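Indole-3-pyruvate decarboxylase (Azospirillum brasilense, PDB 2NXW) uses thiamine diphosphate and a magnesium ion to decarboxylate indole-3-pyruvate to indole-3-acetaldehyde, a step of auxin biosynthesis. Local coordinates at residues L494-F499 / G510-T515; D501-M506 / G531-I536. One frame throughout, in Å; residues are numbered along the deposited sequence.

Interaction 1: L494-F499 / G510-T515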
loop_
_atom_site.group_PDB
_atom_site.type_symbol
_atom_site.label_atom_id
_atom_site.label_comp_id
_atom_site.label_asym_id
_atom_site.label_seq_id
_atom_site.Cartn_x
_atom_site.Cartn_y
_atom_site.Cartn_z
ATOM N N LEU A 494 -24.308 -1.234 -29.926
ATOM C CA LEU A 494 -23.624 -0.085 -30.498
ATOM C C LEU A 494 -24.388 0.376 -31.727
ATOM O O LEU A 494 -25.278 -0.321 -32.224
ATOM C CB LEU A 494 -22.172 -0.430 -30.857
ATOM C CG LEU A 494 -21.312 -0.913 -29.673
ATOM C CD1 LEU A 494 -19.898 -1.240 -30.140
ATOM C CD2 LEU A 494 -21.269 0.159 -28.578
ATOM N N ASP A 495 -24.032 1.560 -32.206
ATOM C CA ASP A 495 -24.685 2.156 -33.363
ATOM C C ASP A 495 -24.055 1.612 -34.639
ATOM O O ASP A 495 -23.083 0.850 -34.600
ATOM C CB ASP A 495 -24.504 3.675 -33.305
ATOM C CG ASP A 495 -25.653 4.435 -33.916
ATOM O OD1 ASP A 495 -26.410 3.854 -34.721
ATOM O OD2 ASP A 495 -25.783 5.637 -33.596
ATOM N N ASP A 496 -24.625 2.010 -35.767
ATOM C CA ASP A 496 -24.127 1.613 -37.078
ATOM C C ASP A 496 -23.068 2.623 -37.495
ATOM O O ASP A 496 -23.339 3.812 -37.554
ATOM C CB ASP A 496 -25.286 1.619 -38.093
ATOM C CG ASP A 496 -24.826 1.387 -39.526
ATOM O OD1 ASP A 496 -24.082 0.415 -39.762
ATOM O OD2 ASP A 496 -25.228 2.173 -40.417
ATOM N N TRP A 497 -21.838 2.150 -37.697
ATOM C CA TRP A 497 -20.745 3.001 -38.176
ATOM C C TRP A 497 -20.422 2.383 -39.540
ATOM O O TRP A 497 -20.271 1.160 -39.642
ATOM C CB TRP A 497 -19.510 2.899 -37.273
ATOM C CG TRP A 497 -19.667 3.482 -35.897
ATOM C CD1 TRP A 497 -20.622 3.154 -34.962
ATOM C CD2 TRP A 497 -18.779 4.407 -35.255
ATOM N NE1 TRP A 497 -20.368 3.813 -33.776
ATOM C CE2 TRP A 497 -19.245 4.586 -33.928
ATOM C CE3 TRP A 497 -17.628 5.096 -35.671
ATOM C CZ2 TRP A 497 -18.599 5.426 -33.015
ATOM C CZ3 TRP A 497 -16.982 5.934 -34.759
ATOM C CH2 TRP A 497 -17.473 6.086 -33.446
ATOM N N ARG A 498 -20.339 3.210 -40.582
ATOM C CA ARG A 498 -20.048 2.709 -41.927
ATOM C C ARG A 498 -18.539 2.772 -42.135
ATOM O O ARG A 498 -18.020 3.678 -42.785
ATOM C CB ARG A 498 -20.766 3.552 -42.980
ATOM C CG ARG A 498 -22.242 3.223 -43.169
ATOM C CD ARG A 498 -23.090 3.575 -41.978
ATOM N NE ARG A 498 -23.085 5.012 -41.727
ATOM C CZ ARG A 498 -23.985 5.644 -40.982
ATOM N NH1 ARG A 498 -23.891 6.953 -40.810
ATOM N NH2 ARG A 498 -24.981 4.967 -40.426
ATOM N N PHE A 499 -17.843 1.802 -41.565
ATOM C CA PHE A 499 -16.388 1.784 -41.619
ATOM C C PHE A 499 -15.809 1.685 -43.025
ATOM O O PHE A 499 -14.855 2.407 -43.353
ATOM C CB PHE A 499 -15.867 0.642 -40.740
ATOM C CG PHE A 499 -16.230 0.779 -39.272
ATOM C CD1 PHE A 499 -15.634 1.755 -38.475
ATOM C CD2 PHE A 499 -17.125 -0.114 -38.682
ATOM C CE1 PHE A 499 -15.913 1.832 -37.096
ATOM C CE2 PHE A 499 -17.412 -0.042 -37.310
ATOM C CZ PHE A 499 -16.803 0.926 -36.520
ATOM N N GLY A 510 -12.139 0.151 -48.969
ATOM C CA GLY A 510 -13.045 -0.514 -48.064
ATOM C C GLY A 510 -14.271 -1.039 -48.768
ATOM O O GLY A 510 -14.719 -0.479 -49.768
ATOM N N VAL A 511 -14.789 -2.142 -48.252
ATOM C CA VAL A 511 -16.005 -2.725 -48.784
ATOM C C VAL A 511 -16.814 -3.333 -47.647
ATOM O O VAL A 511 -16.271 -4.014 -46.780
ATOM C CB VAL A 511 -15.710 -3.799 -49.876
ATOM C CG1 VAL A 511 -14.905 -4.936 -49.320
ATOM C CG2 VAL A 511 -17.019 -4.307 -50.478
ATOM N N ARG A 512 -18.114 -3.053 -47.639
ATOM C CA ARG A 512 -19.007 -3.619 -46.628
ATOM C C ARG A 512 -19.665 -4.837 -47.264
ATOM O O ARG A 512 -20.215 -4.752 -48.367
ATOM C CB ARG A 512 -20.078 -2.606 -46.220
ATOM C CG ARG A 512 -21.194 -3.208 -45.358
ATOM C CD ARG A 512 -22.171 -2.155 -44.847
ATOM N NE ARG A 512 -21.622 -1.423 -43.708
ATOM C CZ ARG A 512 -22.355 -0.769 -42.816
ATOM N NH1 ARG A 512 -23.680 -0.729 -42.939
ATOM N NH2 ARG A 512 -21.780 -0.229 -41.753
ATOM N N VAL A 513 -19.593 -5.970 -46.584
ATOM C CA VAL A 513 -20.180 -7.198 -47.100
ATOM C C VAL A 513 -21.204 -7.743 -46.107
ATOM O O VAL A 513 -20.995 -7.685 -44.890
ATOM C CB VAL A 513 -19.089 -8.282 -47.405
ATOM C CG1 VAL A 513 -18.173 -7.788 -48.528
ATOM C CG2 VAL A 513 -18.261 -8.594 -46.163
ATOM N N ARG A 514 -22.324 -8.236 -46.638
ATOM C CA ARG A 514 -23.401 -8.790 -45.814
ATOM C C ARG A 514 -23.676 -10.275 -46.036
ATOM O O ARG A 514 -24.212 -10.943 -45.146
ATOM C CB ARG A 514 -24.693 -8.013 -46.047
ATOM C CG ARG A 514 -24.666 -6.600 -45.497
ATOM C CD ARG A 514 -26.044 -5.932 -45.606
ATOM N NE ARG A 514 -26.047 -4.623 -44.969
ATOM C CZ ARG A 514 -26.124 -4.435 -43.654
ATOM N NH1 ARG A 514 -26.214 -5.480 -42.840
ATOM N NH2 ARG A 514 -26.102 -3.206 -43.162
ATOM N N THR A 515 -23.350 -10.792 -47.218
ATOM C CA THR A 515 -23.583 -12.206 -47.493
ATOM C C THR A 515 -22.293 -12.993 -47.614
ATOM O O THR A 515 -21.204 -12.426 -47.813
ATOM C CB THR A 515 -24.373 -12.413 -48.792
ATOM O OG1 THR A 515 -23.568 -12.004 -49.905
ATOM C CG2 THR A 515 -25.648 -11.596 -48.776
HETATM O O HOH W 1 -26.082 1.586 -42.675
HETATM O O HOH W 2 -26.656 -1.444 -40.978
#
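Arg512, on the edge strand 509-513, reaches over to the loop before helix 499-502 and sets its guanidinium against Asp496. The salt bridge runs from NH2 of Arg512 to OD1 of Asp496 (3.1 Å), with OD1 near the guanidinium plane and approached on the syn side of the carboxylate, somewhat out of its plane; a weak second bond comes from NH1 to the same oxygen. Both nitrogens address the one oxygen and the planes are 61° apart, so this is not the flat two-on-two pairing. CG of Arg512 stands anti to the backbone N (chi1 170°) and the chain runs straight out until it bends at chi3, which swings the guanidinium across to the loop. NH2 of Arg512 also lies 2.9 Å from the carbonyl O of Trp497, but the angle there is too poor for a hydrogen bond. The strongest polar partner of Arg512 is Glu537 on the neighbouring strand 534-539, which takes a salt bridge from NH2 and also accepts the backbone N of Phe499. Over one face of the guanidinium lies the aliphatic part of Arg498, its CG 3.8 Å from NH2 of Arg512. Bends at chi2 and chi3 fold Arg498 back on itself, and its own NH2 meets OD2 of Asp496 at 2.8 Å, nearly straight (167°) but from above the carboxylate plane. NH1 of Arg498 goes to the carbonyl O of Ala504 of the second subunit. Asp496 thus spends one oxygen on each arginine. With two carboxylates about it, the Arg512 guanidinium is probably well balanced in charge, and this network couples loop, sheet edge and subunit interface.

Interaction 2: D501-M506 / G531-I536; sequences DMAAGM and GRFQLI
Phe533 points its side chain at the turn 503-506, and its ring slides in against Ala503 and Met506. From CB the chain leaves with CG between the backbone N and the carbonyl carbon (chi1 76°), a choice that carries the ring toward the turn; the far end of the ring does the touching. On one flank CE1 of Phe533 meets CB of Ala503 at 4.0 Å. At the tip, CZ of Phe533 packs on CB of Met506 (4.0 Å) and lies 3.8 Å from the carbonyl O of Ala503, an oxygen already bonded to the backbone N of Met506. On the other flank CE2 of Phe533 comes edge-on to the carbonyl O of Met506, 3.5 Å away and near the ring plane. Cutting Phe533 back to an alanine is likely to open a gap beneath the turn and remove the apolar partner that Ala503 and Met506 share. CB of Ala503 also rests on CD2 of Leu535 (4.2 Å), and a water links the carbonyl O of Ala504 to NH2 of Arg532. The contact lays the turn after helix 499-502 over strand 534-539 and the residues leading into it, with Leu535 reaching on to strand 470-475 and Met506 packing on Met502 of the second subunit.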
loop_
_atom_site.group_PDB
_atom_site.type_symbol
_atom_site.label_atom_id
_atom_site.label_comp_id
_atom_site.label_asym_id
_atom_site.label_seq_id
_atom_site.Cartn_x
_atom_site.Cartn_y
_atom_site.Cartn_z
ATOM N N ASP A 501 -17.045 2.759 -45.716
ATOM C CA ASP A 501 -17.225 4.072 -46.341
ATOM C C ASP A 501 -16.207 5.107 -45.871
ATOM O O ASP A 501 -16.032 6.153 -46.499
ATOM C CB ASP A 501 -18.614 4.639 -46.041
ATOM C CG ASP A 501 -19.732 3.937 -46.792
ATOM O OD1 ASP A 501 -19.461 3.154 -47.730
ATOM O OD2 ASP A 501 -20.907 4.200 -46.431
ATOM N N MET A 502 -15.556 4.847 -44.742
ATOM C CA MET A 502 -14.581 5.792 -44.223
ATOM C C MET A 502 -13.152 5.462 -44.648
ATOM O O MET A 502 -12.242 6.260 -44.436
ATOM C CB MET A 502 -14.678 5.821 -42.692
ATOM C CG MET A 502 -16.045 6.262 -42.190
ATOM S SD MET A 502 -16.226 6.124 -40.369
ATOM C CE MET A 502 -15.340 7.532 -39.862
ATOM N N ALA A 503 -12.960 4.301 -45.270
ATOM C CA ALA A 503 -11.620 3.886 -45.670
ATOM C C ALA A 503 -10.947 4.787 -46.693
ATOM O O ALA A 503 -9.743 5.043 -46.591
ATOM C CB ALA A 503 -11.646 2.452 -46.201
ATOM N N ALA A 504 -11.700 5.256 -47.680
ATOM C CA ALA A 504 -11.099 6.097 -48.708
ATOM C C ALA A 504 -10.467 7.359 -48.136
ATOM O O ALA A 504 -9.420 7.800 -48.610
ATOM C CB ALA A 504 -12.135 6.460 -49.773
ATOM N N GLY A 505 -11.097 7.932 -47.115
ATOM C CA GLY A 505 -10.571 9.143 -46.505
ATOM C C GLY A 505 -9.230 8.917 -45.825
ATOM O O GLY A 505 -8.481 9.870 -45.571
ATOM N N MET A 506 -8.937 7.649 -45.538
ATOM C CA MET A 506 -7.692 7.238 -44.901
ATOM C C MET A 506 -6.701 6.644 -45.893
ATOM O O MET A 506 -5.657 6.125 -45.498
ATOM C CB MET A 506 -7.958 6.197 -43.811
ATOM C CG MET A 506 -8.679 6.729 -42.613
ATOM S SD MET A 506 -8.784 5.481 -41.331
ATOM C CE MET A 506 -10.159 4.469 -41.887
ATOM N N GLY A 531 -0.669 -2.464 -52.325
ATOM C CA GLY A 531 -0.393 -1.051 -52.540
ATOM C C GLY A 531 -1.231 -0.090 -51.700
ATOM O O GLY A 531 -0.864 1.073 -51.525
ATOM N N ARG A 532 -2.368 -0.574 -51.204
ATOM C CA ARG A 532 -3.282 0.204 -50.362
ATOM C C ARG A 532 -3.870 -0.770 -49.353
ATOM O O ARG A 532 -4.094 -1.931 -49.689
ATOM C CB ARG A 532 -4.437 0.781 -51.194
ATOM C CG ARG A 532 -4.036 1.916 -52.135
ATOM C CD ARG A 532 -5.135 2.203 -53.154
ATOM N NE ARG A 532 -6.364 2.752 -52.570
ATOM C CZ ARG A 532 -6.530 4.023 -52.208
ATOM N NH1 ARG A 532 -5.542 4.900 -52.360
ATOM N NH2 ARG A 532 -7.692 4.427 -51.700
ATOM N N PHE A 533 -4.112 -0.321 -48.119
ATOM C CA PHE A 533 -4.720 -1.243 -47.165
ATOM C C PHE A 533 -6.117 -1.611 -47.662
ATOM O O PHE A 533 -6.773 -0.839 -48.368
ATOM C CB PHE A 533 -4.746 -0.650 -45.734
ATOM C CG PHE A 533 -5.791 0.412 -45.493
ATOM C CD1 PHE A 533 -7.124 0.055 -45.294
ATOM C CD2 PHE A 533 -5.436 1.756 -45.393
ATOM C CE1 PHE A 533 -8.085 1.021 -44.996
ATOM C CE2 PHE A 533 -6.392 2.737 -45.094
ATOM C CZ PHE A 533 -7.727 2.359 -44.895
ATOM N N GLN A 534 -6.535 -2.819 -47.314
ATOM C CA GLN A 534 -7.826 -3.334 -47.738
ATOM C C GLN A 534 -8.664 -3.628 -46.512
ATOM O O GLN A 534 -8.299 -4.477 -45.701
ATOM C CB GLN A 534 -7.626 -4.617 -48.537
ATOM C CG GLN A 534 -6.717 -4.452 -49.753
ATOM C CD GLN A 534 -7.350 -3.621 -50.842
ATOM O OE1 GLN A 534 -8.470 -3.906 -51.278
ATOM N NE2 GLN A 534 -6.642 -2.585 -51.291
ATOM N N LEU A 535 -9.780 -2.924 -46.390
ATOM C CA LEU A 535 -10.669 -3.095 -45.252
ATOM C C LEU A 535 -11.960 -3.790 -45.678
ATOM O O LEU A 535 -12.722 -3.271 -46.498
ATOM C CB LEU A 535 -10.985 -1.727 -44.642
ATOM C CG LEU A 535 -11.977 -1.709 -43.472
ATOM C CD1 LEU A 535 -11.419 -2.519 -42.318
ATOM C CD2 LEU A 535 -12.233 -0.270 -43.039
ATOM N N ILE A 536 -12.181 -4.979 -45.140
ATOM C CA ILE A 536 -13.397 -5.734 -45.422
ATOM C C ILE A 536 -14.258 -5.618 -44.166
ATOM O O ILE A 536 -13.906 -6.164 -43.115
ATOM C CB ILE A 536 -13.100 -7.229 -45.699
ATOM C CG1 ILE A 536 -12.178 -7.365 -46.923
ATOM C CG2 ILE A 536 -14.428 -7.983 -45.950
ATOM C CD1 ILE A 536 -11.648 -8.780 -47.130
HETATM O O HOH W 3 -8.465 7.049 -51.045
#

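From the N terminus, the chain passes loop 494-499, runs into helix 499-502 and the short 3-10 segment 504-506, then enters strand 509-513. There interaction 1 closes a short loop, its nearest ends 11 positions apart. Helix 516-528 then carries the chain over to strand 534-539, where interaction 2 closes a longer one, 25 positions between nearest ends. The two loops cross rather than nest, since 501-506 falls inside the first and 510-515 inside the second. Both contacts end on neighbouring strands of one parallel sheet, joined by a probable hydrogen bond from Val511 N to Leu535 O (2.9 Å). Together they tie the segment before the edge strand to this sheet, beside the second subunit.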